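Long-range contacts in CELL division control protein 6 (Pyrobaculum aerophilum, PDB 1FNN), which binds ADP and magnesium and, as a probable AAA+ ATPase, is thought to take part in regulating DNA replication: residues A47-R52 / V163-N168; T73-Y78 / R121-Y126; F276-E281 / I366-E371; E323-R328 / L383-L388. All coordinates share one frame; numbering follows the deposited sequence.

Contact 1 of 4, residues A47-R52 / V163-N168; sequences ATLLGR and VIVGHN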
loop_
_atom_site.group_PDB
_atom_site.type_symbol
_atom_site.label_atom_id
_atom_site.label_comp_id
_atom_site.label_asym_id
_atom_site.label_seq_id
_atom_site.Cartn_x
_atom_site.Cartn_y
_atom_site.Cartn_z
ATOM N N ALA A 47 -7.518 19.527 -5.448
ATOM C CA ALA A 47 -7.575 18.652 -4.276
ATOM C C ALA A 47 -6.148 18.192 -3.921
ATOM O O ALA A 47 -5.271 18.125 -4.779
ATOM C CB ALA A 47 -8.384 17.404 -4.582
ATOM N N THR A 48 -5.960 17.730 -2.692
ATOM C CA THR A 48 -4.712 17.153 -2.217
ATOM C C THR A 48 -5.052 15.783 -1.660
ATOM O O THR A 48 -6.047 15.735 -0.927
ATOM C CB THR A 48 -4.056 18.000 -1.107
ATOM O OG1 THR A 48 -3.750 19.288 -1.622
ATOM C CG2 THR A 48 -2.764 17.369 -0.622
ATOM N N LEU A 49 -4.395 14.743 -2.140
ATOM C CA LEU A 49 -4.646 13.387 -1.673
ATOM C C LEU A 49 -3.517 13.002 -0.697
ATOM O O LEU A 49 -2.343 13.158 -1.079
ATOM C CB LEU A 49 -4.651 12.393 -2.848
ATOM C CG LEU A 49 -5.528 12.738 -4.071
ATOM C CD1 LEU A 49 -5.548 11.533 -5.015
ATOM C CD2 LEU A 49 -6.956 13.161 -3.729
ATOM N N LEU A 50 -3.850 12.588 0.526
ATOM C CA LEU A 50 -2.771 12.317 1.506
ATOM C C LEU A 50 -2.965 10.938 2.103
ATOM O O LEU A 50 -4.056 10.513 2.485
ATOM C CB LEU A 50 -2.791 13.346 2.655
ATOM C CG LEU A 50 -2.616 14.811 2.286
ATOM C CD1 LEU A 50 -2.746 15.723 3.527
ATOM C CD2 LEU A 50 -1.243 15.042 1.641
ATOM N N GLY A 51 -1.840 10.221 2.228
ATOM C CA GLY A 51 -1.899 8.873 2.780
ATOM C C GLY A 51 -0.539 8.221 2.594
ATOM O O GLY A 51 0.181 8.611 1.656
ATOM N N ARG A 52 -0.273 7.205 3.426
ATOM C CA ARG A 52 1.047 6.548 3.291
ATOM C C ARG A 52 1.094 5.749 1.978
ATOM O O ARG A 52 0.084 5.516 1.310
ATOM C CB ARG A 52 1.288 5.608 4.477
ATOM C CG ARG A 52 0.297 4.466 4.623
ATOM C CD ARG A 52 0.972 3.121 4.870
ATOM N NE ARG A 52 2.149 2.910 4.009
ATOM C CZ ARG A 52 3.005 1.918 4.147
ATOM N NH1 ARG A 52 2.765 1.060 5.144
ATOM N NH2 ARG A 52 4.063 1.729 3.371
ATOM N N VAL A 163 -4.655 18.200 -9.117
ATOM C CA VAL A 163 -4.602 17.313 -7.955
ATOM C C VAL A 163 -3.122 17.116 -7.594
ATOM O O VAL A 163 -2.311 16.776 -8.487
ATOM C CB VAL A 163 -5.249 15.945 -8.225
ATOM C CG1 VAL A 163 -5.044 14.979 -7.042
ATOM C CG2 VAL A 163 -6.755 16.112 -8.406
ATOM N N ILE A 164 -2.772 17.277 -6.317
ATOM C CA ILE A 164 -1.431 16.984 -5.836
ATOM C C ILE A 164 -1.493 15.900 -4.742
ATOM O O ILE A 164 -2.539 15.681 -4.102
ATOM C CB ILE A 164 -0.688 18.195 -5.260
ATOM C CG1 ILE A 164 -1.279 18.588 -3.910
ATOM C CG2 ILE A 164 -0.722 19.370 -6.235
ATOM C CD1 ILE A 164 -0.514 19.731 -3.247
ATOM N N VAL A 165 -0.450 15.081 -4.725
ATOM C CA VAL A 165 -0.441 13.885 -3.907
ATOM C C VAL A 165 0.759 13.830 -2.960
ATOM O O VAL A 165 1.877 14.122 -3.348
ATOM C CB VAL A 165 -0.426 12.631 -4.800
ATOM C CG1 VAL A 165 -0.456 11.369 -3.941
ATOM C CG2 VAL A 165 -1.577 12.570 -5.792
ATOM N N GLY A 166 0.477 13.599 -1.658
ATOM C CA GLY A 166 1.577 13.513 -0.695
ATOM C C GLY A 166 1.295 12.409 0.320
ATOM O O GLY A 166 0.292 11.714 0.270
ATOM N N HIS A 167 2.220 12.233 1.261
ATOM C CA HIS A 167 2.112 11.233 2.302
ATOM C C HIS A 167 1.374 11.737 3.536
ATOM O O HIS A 167 0.633 10.965 4.138
ATOM C CB HIS A 167 3.499 10.763 2.790
ATOM C CG HIS A 167 4.110 9.834 1.778
ATOM N ND1 HIS A 167 5.467 9.743 1.569
ATOM C CD2 HIS A 167 3.523 8.956 0.918
ATOM C CE1 HIS A 167 5.703 8.854 0.630
ATOM N NE2 HIS A 167 4.545 8.364 0.219
ATOM N N ASN A 168 1.569 13.007 3.840
ATOM C CA ASN A 168 0.980 13.617 5.016
ATOM C C ASN A 168 0.878 15.117 4.782
ATOM O O ASN A 168 1.325 15.586 3.724
ATOM C CB ASN A 168 1.807 13.335 6.288
ATOM C CG ASN A 168 3.293 13.534 6.068
ATOM O OD1 ASN A 168 4.071 12.607 6.339
ATOM N ND2 ASN A 168 3.721 14.689 5.588
#
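Thr48 sits beside Ile164 on one face of the sheet, the side chains crossing at a slant, where two parallel strands of the AAA+ core run with their short axes 21° apart. Four backbone hydrogen bonds alternate between the strands. Ile164 N donates to Ala47 O, Leu49 N to Ile164 O at 2.9 Å, and Gly166 N to Leu49 O, also at 2.9 Å and nearly straight. The last, Gly51 N to Gly166 O, is longer at 3.3 Å and bent to 148°. Ala47 O and Leu49 O also receive CA-H contacts from Val163 and Val165. By contrast, Thr48 OG1 has no polar partner in the model: set beside its own backbone N (chi1 -61°), it meets Ile164 CG1 at 3.4 Å. On the other face, Leu49 CG packs on Val163 CG1 at 3.8 Å. Gly51 O lies at the edge of the His167 ring, 3.4 Å from CD2, and accepts a hydrogen bond from Lys57 NZ; Lys57 also binds ADP, consistent with a Walker A loop. The Arg52 guanidinium makes a salt bridge with Asp239. Strand 187-189 flanks 46-50, helix 57-68 covers Leu49 and Val165 through Leu61, and helix 170-173 covers Thr48 and Ile164 through Leu172.

Contact 2 of 4, residues T73-Y78 / R121-Y126; sequences TARFVY and RERDLY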
loop_
_atom_site.group_PDB
_atom_site.type_symbol
_atom_site.label_atom_id
_atom_site.label_comp_id
_atom_site.label_asym_id
_atom_site.label_seq_id
_atom_site.Cartn_x
_atom_site.Cartn_y
_atom_site.Cartn_z
ATOM N N THR A 73 -13.646 16.942 -22.420
ATOM C CA THR A 73 -12.696 17.453 -23.399
ATOM C C THR A 73 -11.369 17.674 -22.715
ATOM O O THR A 73 -10.426 18.125 -23.347
ATOM C CB THR A 73 -13.206 18.806 -23.966
ATOM O OG1 THR A 73 -13.439 19.677 -22.846
ATOM C CG2 THR A 73 -14.516 18.573 -24.699
ATOM N N ALA A 74 -11.316 17.553 -21.366
ATOM C CA ALA A 74 -10.088 17.871 -20.680
ATOM C C ALA A 74 -8.994 16.876 -21.033
ATOM O O ALA A 74 -9.350 15.697 -21.218
ATOM C CB ALA A 74 -10.300 17.838 -19.150
ATOM N N ARG A 75 -7.756 17.300 -20.917
ATOM C CA ARG A 75 -6.633 16.372 -21.158
ATOM C C ARG A 75 -6.020 15.931 -19.818
ATOM O O ARG A 75 -5.730 16.815 -19.002
ATOM C CB ARG A 75 -5.512 17.124 -21.903
ATOM C CG ARG A 75 -6.082 17.889 -23.108
ATOM C CD ARG A 75 -6.290 16.967 -24.285
ATOM N NE ARG A 75 -6.359 17.801 -25.501
ATOM C CZ ARG A 75 -5.450 17.962 -26.459
ATOM N NH1 ARG A 75 -4.286 17.350 -26.439
ATOM N NH2 ARG A 75 -5.778 18.782 -27.450
ATOM N N PHE A 76 -5.844 14.642 -19.591
ATOM C CA PHE A 76 -5.293 14.161 -18.328
ATOM C C PHE A 76 -3.768 14.135 -18.425
ATOM O O PHE A 76 -3.268 13.474 -19.336
ATOM C CB PHE A 76 -5.763 12.716 -18.150
ATOM C CG PHE A 76 -5.308 12.003 -16.908
ATOM C CD1 PHE A 76 -5.420 12.572 -15.657
ATOM C CD2 PHE A 76 -4.773 10.735 -17.007
ATOM C CE1 PHE A 76 -4.998 11.880 -14.522
ATOM C CE2 PHE A 76 -4.352 10.043 -15.888
ATOM C CZ PHE A 76 -4.462 10.611 -14.630
ATOM N N VAL A 77 -3.092 14.986 -17.699
ATOM C CA VAL A 77 -1.654 15.153 -17.755
ATOM C C VAL A 77 -1.041 14.654 -16.436
ATOM O O VAL A 77 -1.140 15.295 -15.385
ATOM C CB VAL A 77 -1.286 16.619 -18.057
ATOM C CG1 VAL A 77 0.241 16.738 -18.031
ATOM C CG2 VAL A 77 -1.785 17.046 -19.466
ATOM N N TYR A 78 -0.630 13.397 -16.472
ATOM C CA TYR A 78 -0.163 12.748 -15.228
ATOM C C TYR A 78 1.328 12.963 -15.054
ATOM O O TYR A 78 2.150 12.540 -15.883
ATOM C CB TYR A 78 -0.575 11.282 -15.290
ATOM C CG TYR A 78 -0.038 10.531 -14.070
ATOM C CD1 TYR A 78 -0.757 10.507 -12.882
ATOM C CD2 TYR A 78 1.188 9.878 -14.155
ATOM C CE1 TYR A 78 -0.270 9.832 -11.783
ATOM C CE2 TYR A 78 1.692 9.193 -13.055
ATOM C CZ TYR A 78 0.948 9.181 -11.876
ATOM O OH TYR A 78 1.430 8.518 -10.795
ATOM N N ARG A 121 -4.482 28.520 -23.926
ATOM C CA ARG A 121 -5.380 29.568 -24.392
ATOM C C ARG A 121 -5.670 29.508 -25.882
ATOM O O ARG A 121 -6.841 29.374 -26.266
ATOM C CB ARG A 121 -4.770 30.945 -24.084
ATOM C CG ARG A 121 -5.629 32.101 -24.583
ATOM C CD ARG A 121 -5.031 33.447 -24.160
ATOM N NE ARG A 121 -6.101 34.431 -24.185
ATOM C CZ ARG A 121 -6.284 35.463 -23.379
ATOM N NH1 ARG A 121 -5.455 35.743 -22.385
ATOM N NH2 ARG A 121 -7.347 36.235 -23.597
ATOM N N GLU A 122 -4.633 29.486 -26.717
ATOM C CA GLU A 122 -4.871 29.552 -28.168
ATOM C C GLU A 122 -5.431 28.296 -28.776
ATOM O O GLU A 122 -6.005 28.297 -29.874
ATOM C CB GLU A 122 -3.537 29.923 -28.850
ATOM C CG GLU A 122 -2.981 31.249 -28.331
ATOM C CD GLU A 122 -3.977 32.392 -28.305
ATOM O OE1 GLU A 122 -5.034 32.281 -28.967
ATOM O OE2 GLU A 122 -3.722 33.413 -27.627
ATOM N N ARG A 123 -5.214 27.153 -28.106
ATOM C CA ARG A 123 -5.772 25.897 -28.615
ATOM C C ARG A 123 -7.041 25.588 -27.828
ATOM O O ARG A 123 -7.617 24.530 -28.055
ATOM C CB ARG A 123 -4.716 24.793 -28.552
ATOM C CG ARG A 123 -3.641 24.872 -29.637
ATOM C CD ARG A 123 -2.391 24.072 -29.335
ATOM N NE ARG A 123 -2.627 22.657 -29.065
ATOM C CZ ARG A 123 -1.841 21.843 -28.393
ATOM N NH1 ARG A 123 -2.218 20.566 -28.241
ATOM N NH2 ARG A 123 -0.693 22.234 -27.855
ATOM N N ASP A 124 -7.429 26.457 -26.915
ATOM C CA ASP A 124 -8.636 26.295 -26.099
ATOM C C ASP A 124 -8.637 24.902 -25.431
ATOM O O ASP A 124 -9.569 24.141 -25.610
ATOM C CB ASP A 124 -9.875 26.466 -26.978
ATOM C CG ASP A 124 -11.161 26.496 -26.163
ATOM O OD1 ASP A 124 -11.142 27.015 -25.040
ATOM O OD2 ASP A 124 -12.218 26.005 -26.607
ATOM N N LEU A 125 -7.617 24.654 -24.615
ATOM C CA LEU A 125 -7.423 23.338 -24.027
ATOM C C LEU A 125 -7.779 23.432 -22.536
ATOM O O LEU A 125 -7.842 24.529 -21.994
ATOM C CB LEU A 125 -5.964 22.883 -24.067
ATOM C CG LEU A 125 -5.287 22.794 -25.440
ATOM C CD1 LEU A 125 -3.785 22.629 -25.259
ATOM C CD2 LEU A 125 -5.911 21.704 -26.288
ATOM N N TYR A 126 -8.082 22.286 -21.966
ATOM C CA TYR A 126 -8.401 22.179 -20.532
ATOM C C TYR A 126 -7.586 20.969 -20.052
ATOM O O TYR A 126 -7.625 19.902 -20.671
ATOM C CB TYR A 126 -9.908 21.983 -20.341
ATOM C CG TYR A 126 -10.744 23.175 -20.773
ATOM C CD1 TYR A 126 -11.319 23.211 -22.043
ATOM C CD2 TYR A 126 -10.953 24.261 -19.924
ATOM C CE1 TYR A 126 -12.080 24.286 -22.465
ATOM C CE2 TYR A 126 -11.707 25.346 -20.317
ATOM C CZ TYR A 126 -12.266 25.346 -21.591
ATOM O OH TYR A 126 -13.020 26.431 -21.976
HETATM O O HOH W 1 -8.847 20.245 -23.808
#
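Ala74 meets Tyr126 at the rim of the parallel AAA+ sheet, where edge strand 75-80 meets the segment leading from helix 109-122, closed by a Schellman motif at Asp124, into strand 127-132. One direct backbone hydrogen bond joins the segments, Arg75 N to Tyr126 O, short at 2.6 Å. A water adds a second link, donating to Thr73 O and accepting from Tyr126 N. Tyr126 turns CG beside its own backbone N (chi1 -66°), which lays the ring alongside the Thr73 side chain, both pointing the same way, while its CB packs against Ala74 CB at 4.3 Å. Beyond the segments, the same ring makes a cation-pi contact with Arg159 and touches Trp36 and Pro40. In Arg75, CG, beside the backbone N, passes Tyr126 O, and the bend at chi2 (-80°) swings the guanidinium over to Leu125. Leu125 touches two arginines, one with each methyl: its CD1 sits 3.8 Å above the plane of the Arg123 guanidinium, over its centre, and the nitrogens of that group bond to Leu98 O and His119 ND1. The two guanidinium planes stand 65° apart with Arg75 NH2 4.1 Å from Arg123 NH1, a proximity of like charges that probably costs some energy. Leu125 CD2 reaches Arg75 NH2 at 3.1 Å.

Contact 3 of 4, residues F276-E281 / I366-E371; sequences FGISEE and ISIGTE
Ile278 lays its side chain across the aliphatic part of Glu371, CD1 meeting CG at 3.5 Å, where the lead-in to helix 280-285 passes the turn after strand 364-367 of the winged-helix fold. The two side chains cross at a slant, and CB and CG1 of the isoleucine also face Glu371 CG, so the CG methylene of Glu371 carries the packing. CG1 of Ile278 is directed by a chi1 of -74°, beside the backbone N, and this brings it to 3.6 Å from Thr370 OG1, with the isoleucine and threonine side chains roughly perpendicular. Farther out, Ile278 CD1 is 4.5 Å from Ile368 CG2, a looser apolar contact. In the model the bend of Glu371 at chi2 (-74°) points the carboxylate toward Gly277, but OE2 lies too close to Ile278 N and its position is doubtful; OE1 has a partner in Lys272, with which it forms a salt bridge to helix 264-274. Ile368 extends the apolar side of the turn toward Leu376 of helix 373-387 and Ile297 of helix 288-304. On the first segment, Ser279 is the N-cap of helix 280-285, its OG accepting a hydrogen bond from Val282 N. A water lies between the backbones, 2.7 Å from Thr370 O and 3.3 Å from Phe276 O.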
loop_
_atom_site.group_PDB
_atom_site.type_symbol
_atom_site.label_atom_id
_atom_site.label_comp_id
_atom_site.label_asym_id
_atom_site.label_seq_id
_atom_site.Cartn_x
_atom_site.Cartn_y
_atom_site.Cartn_z
ATOM N N PHE A 276 11.014 -7.076 6.781
ATOM C CA PHE A 276 11.848 -7.539 7.897
ATOM C C PHE A 276 11.235 -8.831 8.462
ATOM O O PHE A 276 10.040 -8.845 8.771
ATOM C CB PHE A 276 11.861 -6.571 9.065
ATOM C CG PHE A 276 12.619 -5.291 8.991
ATOM C CD1 PHE A 276 11.999 -4.110 8.614
ATOM C CD2 PHE A 276 13.971 -5.263 9.305
ATOM C CE1 PHE A 276 12.712 -2.928 8.549
ATOM C CE2 PHE A 276 14.688 -4.080 9.242
ATOM C CZ PHE A 276 14.057 -2.912 8.863
ATOM N N GLY A 277 12.034 -9.881 8.577
ATOM C CA GLY A 277 11.514 -11.114 9.192
ATOM C C GLY A 277 11.525 -10.938 10.709
ATOM O O GLY A 277 11.269 -9.843 11.212
ATOM N N ILE A 278 11.859 -12.004 11.447
ATOM C CA ILE A 278 11.844 -11.876 12.920
ATOM C C ILE A 278 13.258 -11.633 13.428
ATOM O O ILE A 278 14.188 -12.350 13.091
ATOM C CB ILE A 278 11.156 -13.085 13.571
ATOM C CG1 ILE A 278 9.621 -13.001 13.378
ATOM C CG2 ILE A 278 11.497 -13.135 15.060
ATOM C CD1 ILE A 278 8.962 -14.371 13.492
ATOM N N SER A 279 13.450 -10.592 14.223
ATOM C CA SER A 279 14.782 -10.281 14.754
ATOM C C SER A 279 15.279 -11.307 15.768
ATOM O O SER A 279 14.620 -11.579 16.781
ATOM C CB SER A 279 14.728 -8.894 15.403
ATOM O OG SER A 279 15.720 -8.798 16.409
ATOM N N GLU A 280 16.553 -11.708 15.670
ATOM C CA GLU A 280 17.126 -12.589 16.690
ATOM C C GLU A 280 17.226 -11.832 18.017
ATOM O O GLU A 280 17.045 -12.408 19.090
ATOM C CB GLU A 280 18.489 -13.159 16.315
ATOM C CG GLU A 280 19.010 -14.126 17.377
ATOM C CD GLU A 280 20.026 -15.118 16.852
ATOM O OE1 GLU A 280 20.006 -15.426 15.639
ATOM O OE2 GLU A 280 20.848 -15.595 17.656
ATOM N N GLU A 281 17.443 -10.525 17.946
ATOM C CA GLU A 281 17.536 -9.668 19.103
ATOM C C GLU A 281 16.245 -9.695 19.925
ATOM O O GLU A 281 16.316 -9.732 21.153
ATOM C CB GLU A 281 17.804 -8.223 18.680
ATOM C CG GLU A 281 19.108 -7.976 17.949
ATOM C CD GLU A 281 19.258 -6.522 17.518
ATOM O OE1 GLU A 281 18.336 -5.725 17.816
ATOM O OE2 GLU A 281 20.287 -6.186 16.890
ATOM N N ILE A 366 -3.778 -18.841 15.631
ATOM C CA ILE A 366 -2.426 -18.286 15.602
ATOM C C ILE A 366 -1.713 -18.612 14.304
ATOM O O ILE A 366 -1.661 -19.762 13.842
ATOM C CB ILE A 366 -1.595 -18.918 16.763
ATOM C CG1 ILE A 366 -2.284 -18.665 18.126
ATOM C CG2 ILE A 366 -0.188 -18.319 16.815
ATOM C CD1 ILE A 366 -1.653 -19.585 19.190
ATOM N N SER A 367 -1.004 -17.604 13.815
ATOM C CA SER A 367 -0.209 -17.839 12.614
ATOM C C SER A 367 1.155 -17.222 12.776
ATOM O O SER A 367 1.341 -16.244 13.521
ATOM C CB SER A 367 -0.924 -17.107 11.420
ATOM O OG SER A 367 0.052 -17.018 10.367
ATOM N N ILE A 368 2.143 -17.736 12.111
ATOM C CA ILE A 368 3.443 -17.100 12.004
ATOM C C ILE A 368 3.580 -16.861 10.460
ATOM O O ILE A 368 4.092 -17.730 9.749
ATOM C CB ILE A 368 4.602 -17.937 12.521
ATOM C CG1 ILE A 368 4.511 -18.024 14.083
ATOM C CG2 ILE A 368 5.957 -17.378 12.133
ATOM C CD1 ILE A 368 5.509 -19.092 14.581
ATOM N N GLY A 369 3.413 -15.609 10.050
ATOM C CA GLY A 369 3.456 -15.367 8.591
ATOM C C GLY A 369 4.737 -14.718 8.105
ATOM O O GLY A 369 4.926 -14.654 6.866
ATOM N N THR A 370 5.566 -14.208 9.020
ATOM C CA THR A 370 6.732 -13.447 8.577
ATOM C C THR A 370 8.073 -14.157 8.497
ATOM O O THR A 370 9.051 -13.516 8.069
ATOM C CB THR A 370 6.867 -12.141 9.385
ATOM O OG1 THR A 370 7.198 -12.430 10.776
ATOM C CG2 THR A 370 5.530 -11.398 9.315
ATOM N N GLU A 371 8.163 -15.422 8.901
ATOM C CA GLU A 371 9.437 -16.127 8.863
ATOM C C GLU A 371 9.302 -17.598 8.560
ATOM O O GLU A 371 8.417 -18.241 9.149
ATOM C CB GLU A 371 10.040 -16.105 10.291
ATOM C CG GLU A 371 10.849 -14.897 10.600
ATOM C CD GLU A 371 12.216 -14.768 9.983
ATOM O OE1 GLU A 371 12.789 -15.697 9.396
ATOM O OE2 GLU A 371 12.725 -13.622 10.119
HETATM O O HOH W 2 8.983 -11.198 6.751
HETATM O O HOH W 3 7.930 -10.339 11.759
#

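Contact 4 of 4, residues E323-R328 / L383-L388; sequences EEYGER and LIKEEL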
loop_
_atom_site.group_PDB
_atom_site.type_symbol
_atom_site.label_atom_id
_atom_site.label_comp_id
_atom_site.label_asym_id
_atom_site.label_seq_id
_atom_site.Cartn_x
_atom_site.Cartn_y
_atom_site.Cartn_z
ATOM N N GLU A 323 8.242 -31.058 28.485
ATOM C CA GLU A 323 8.797 -32.327 28.899
ATOM C C GLU A 323 10.052 -32.753 28.166
ATOM O O GLU A 323 11.077 -33.090 28.804
ATOM C CB GLU A 323 7.757 -33.461 28.778
ATOM C CG GLU A 323 8.144 -34.723 29.543
ATOM C CD GLU A 323 8.558 -34.431 30.991
ATOM O OE1 GLU A 323 7.936 -33.563 31.653
ATOM O OE2 GLU A 323 9.522 -35.087 31.444
ATOM N N GLU A 324 10.143 -32.408 26.858
ATOM C CA GLU A 324 11.394 -32.625 26.159
ATOM C C GLU A 324 12.543 -31.892 26.816
ATOM O O GLU A 324 13.696 -32.362 26.707
ATOM C CB GLU A 324 11.463 -32.089 24.726
ATOM C CG GLU A 324 10.685 -32.826 23.700
ATOM C CD GLU A 324 10.878 -32.229 22.296
ATOM O OE1 GLU A 324 11.942 -31.699 21.901
ATOM O OE2 GLU A 324 9.825 -32.360 21.637
ATOM N N TYR A 325 12.306 -30.627 27.150
ATOM C CA TYR A 325 13.400 -29.803 27.655
ATOM C C TYR A 325 13.522 -29.896 29.204
ATOM O O TYR A 325 14.198 -29.054 29.788
ATOM C CB TYR A 325 13.208 -28.335 27.255
ATOM C CG TYR A 325 13.687 -28.129 25.807
ATOM C CD1 TYR A 325 12.785 -28.254 24.755
ATOM C CD2 TYR A 325 14.997 -27.825 25.534
ATOM C CE1 TYR A 325 13.190 -28.074 23.444
ATOM C CE2 TYR A 325 15.425 -27.643 24.235
ATOM C CZ TYR A 325 14.509 -27.770 23.195
ATOM O OH TYR A 325 14.953 -27.584 21.913
ATOM N N GLY A 326 12.776 -30.796 29.804
ATOM C CA GLY A 326 12.856 -31.031 31.254
ATOM C C GLY A 326 12.189 -29.976 32.109
ATOM O O GLY A 326 12.662 -29.682 33.229
ATOM N N GLU A 327 11.169 -29.306 31.565
ATOM C CA GLU A 327 10.573 -28.163 32.238
ATOM C C GLU A 327 9.131 -28.475 32.573
ATOM O O GLU A 327 8.497 -29.214 31.808
ATOM C CB GLU A 327 10.573 -26.912 31.341
ATOM C CG GLU A 327 11.909 -26.205 31.232
ATOM C CD GLU A 327 12.214 -25.392 32.496
ATOM O OE1 GLU A 327 11.278 -24.858 33.115
ATOM O OE2 GLU A 327 13.397 -25.295 32.844
ATOM N N ARG A 328 8.587 -27.867 33.628
ATOM C CA ARG A 328 7.169 -28.108 33.927
ATOM C C ARG A 328 6.434 -27.004 33.146
ATOM O O ARG A 328 6.904 -25.861 33.204
ATOM C CB ARG A 328 6.836 -27.872 35.408
ATOM C CG ARG A 328 8.096 -27.870 36.240
ATOM C CD ARG A 328 8.290 -29.031 37.183
ATOM N NE ARG A 328 8.044 -28.592 38.531
ATOM C CZ ARG A 328 8.491 -28.911 39.725
ATOM N NH1 ARG A 328 9.392 -29.837 39.980
ATOM N NH2 ARG A 328 7.977 -28.222 40.750
ATOM N N LEU A 383 18.639 -20.781 21.085
ATOM C CA LEU A 383 18.505 -19.929 22.247
ATOM C C LEU A 383 17.998 -20.678 23.479
ATOM O O LEU A 383 18.479 -20.388 24.567
ATOM C CB LEU A 383 17.612 -18.716 21.971
ATOM C CG LEU A 383 18.108 -17.843 20.795
ATOM C CD1 LEU A 383 17.024 -16.808 20.437
ATOM C CD2 LEU A 383 19.410 -17.135 21.105
ATOM N N ILE A 384 17.029 -21.555 23.339
ATOM C CA ILE A 384 16.536 -22.336 24.467
ATOM C C ILE A 384 17.647 -23.239 25.041
ATOM O O ILE A 384 17.890 -23.324 26.261
ATOM C CB ILE A 384 15.351 -23.169 24.040
ATOM C CG1 ILE A 384 14.182 -22.198 23.675
ATOM C CG2 ILE A 384 14.967 -24.160 25.146
ATOM C CD1 ILE A 384 13.032 -22.974 23.084
ATOM N N LYS A 385 18.364 -23.896 24.146
ATOM C CA LYS A 385 19.453 -24.784 24.496
ATOM C C LYS A 385 20.522 -24.024 25.252
ATOM O O LYS A 385 21.028 -24.633 26.227
ATOM C CB LYS A 385 20.074 -25.540 23.304
ATOM C CG LYS A 385 19.043 -26.613 22.887
ATOM C CD LYS A 385 19.573 -27.455 21.730
ATOM C CE LYS A 385 18.505 -28.513 21.406
ATOM N NZ LYS A 385 18.736 -29.120 20.059
ATOM N N GLU A 386 20.859 -22.815 24.793
ATOM C CA GLU A 386 21.862 -22.066 25.516
ATOM C C GLU A 386 21.377 -21.702 26.919
ATOM O O GLU A 386 22.175 -21.583 27.866
ATOM C CB GLU A 386 22.401 -20.891 24.731
ATOM C CG GLU A 386 21.843 -19.515 24.765
ATOM C CD GLU A 386 22.429 -18.539 23.755
ATOM O OE1 GLU A 386 22.657 -18.899 22.579
ATOM O OE2 GLU A 386 22.671 -17.374 24.141
ATOM N N GLU A 387 20.127 -21.235 27.054
ATOM C CA GLU A 387 19.631 -20.822 28.382
ATOM C C GLU A 387 19.585 -22.047 29.285
ATOM O O GLU A 387 19.825 -21.945 30.504
ATOM C CB GLU A 387 18.296 -20.124 28.211
ATOM C CG GLU A 387 17.312 -19.874 29.319
ATOM C CD GLU A 387 16.373 -18.710 28.959
ATOM O OE1 GLU A 387 16.014 -18.567 27.764
ATOM O OE2 GLU A 387 16.001 -17.933 29.849
ATOM N N LEU A 388 19.290 -23.227 28.766
ATOM C CA LEU A 388 19.161 -24.415 29.606
ATOM C C LEU A 388 20.381 -25.324 29.642
ATOM O O LEU A 388 20.292 -26.466 30.091
ATOM C CB LEU A 388 17.956 -25.206 29.042
ATOM C CG LEU A 388 16.608 -24.494 29.239
ATOM C CD1 LEU A 388 15.487 -25.402 28.728
ATOM C CD2 LEU A 388 16.367 -24.238 30.747
#
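Unusually, a tyrosine that has just left a helix supplies most of this contact: Tyr325, the first residue beyond helix 311-324 in the winged-helix domain, spans the gap to the last turn of helix 373-387, although the nearest CA atoms, those of Tyr325 and Leu388, remain 8.1 Å apart. Ile384 CG2 sits over one face of the ring, 3.9 Å from its centroid and 26° off the normal, a CH-pi contact displaced toward the CD2 and CE2 rim. That branch lies anti to the backbone N of Ile384, with CG1 beside that N (chi1 -66°). Lys385 comes in at the ring edge, CG 4.0 Å from CE2, and its extended chain carries CE to 3.7 Å from Tyr325 OH. Near the base of the tyrosine, Leu388 CD1 is 4.0 Å from CB. Leu388 CD2 lies 3.8 Å from Glu327 OE2, while OE1 of that carboxylate bonds to His289 NE2. Gly326, with phi 76°, is the C-prime residue of a Schellman motif, and this turns the chain so that Glu327 also faces the helix. The contact is carried mostly by an aromatic face and aliphatic carbons, with Tyr325 OH and Glu327 OE2 at the margin, so dispersion and apolar burial probably dominate.

From the N terminus, strand 46-50 opens contact 1, which closes on strand 160-166; its segments lie 111 residues apart at their closest ends. Contact 2 nests within that loop, joining the segment 73-78 on edge strand 75-80 with the end of helix 109-122; both reach the same parallel sheet, their centres 23 Å apart. Contacts 3 and 4 follow in series, on the opposite side of the chain's centre, and their segments alternate: 276-281, 323-328, 366-371, 383-388. Contact 3 joins the entry to helix 280-285 with the turn after strand 364-367, and contact 4 joins the ends of helices 311-324 and 373-387. They touch where Glu280 OE2 packs 4.0 Å from Leu383 CD2.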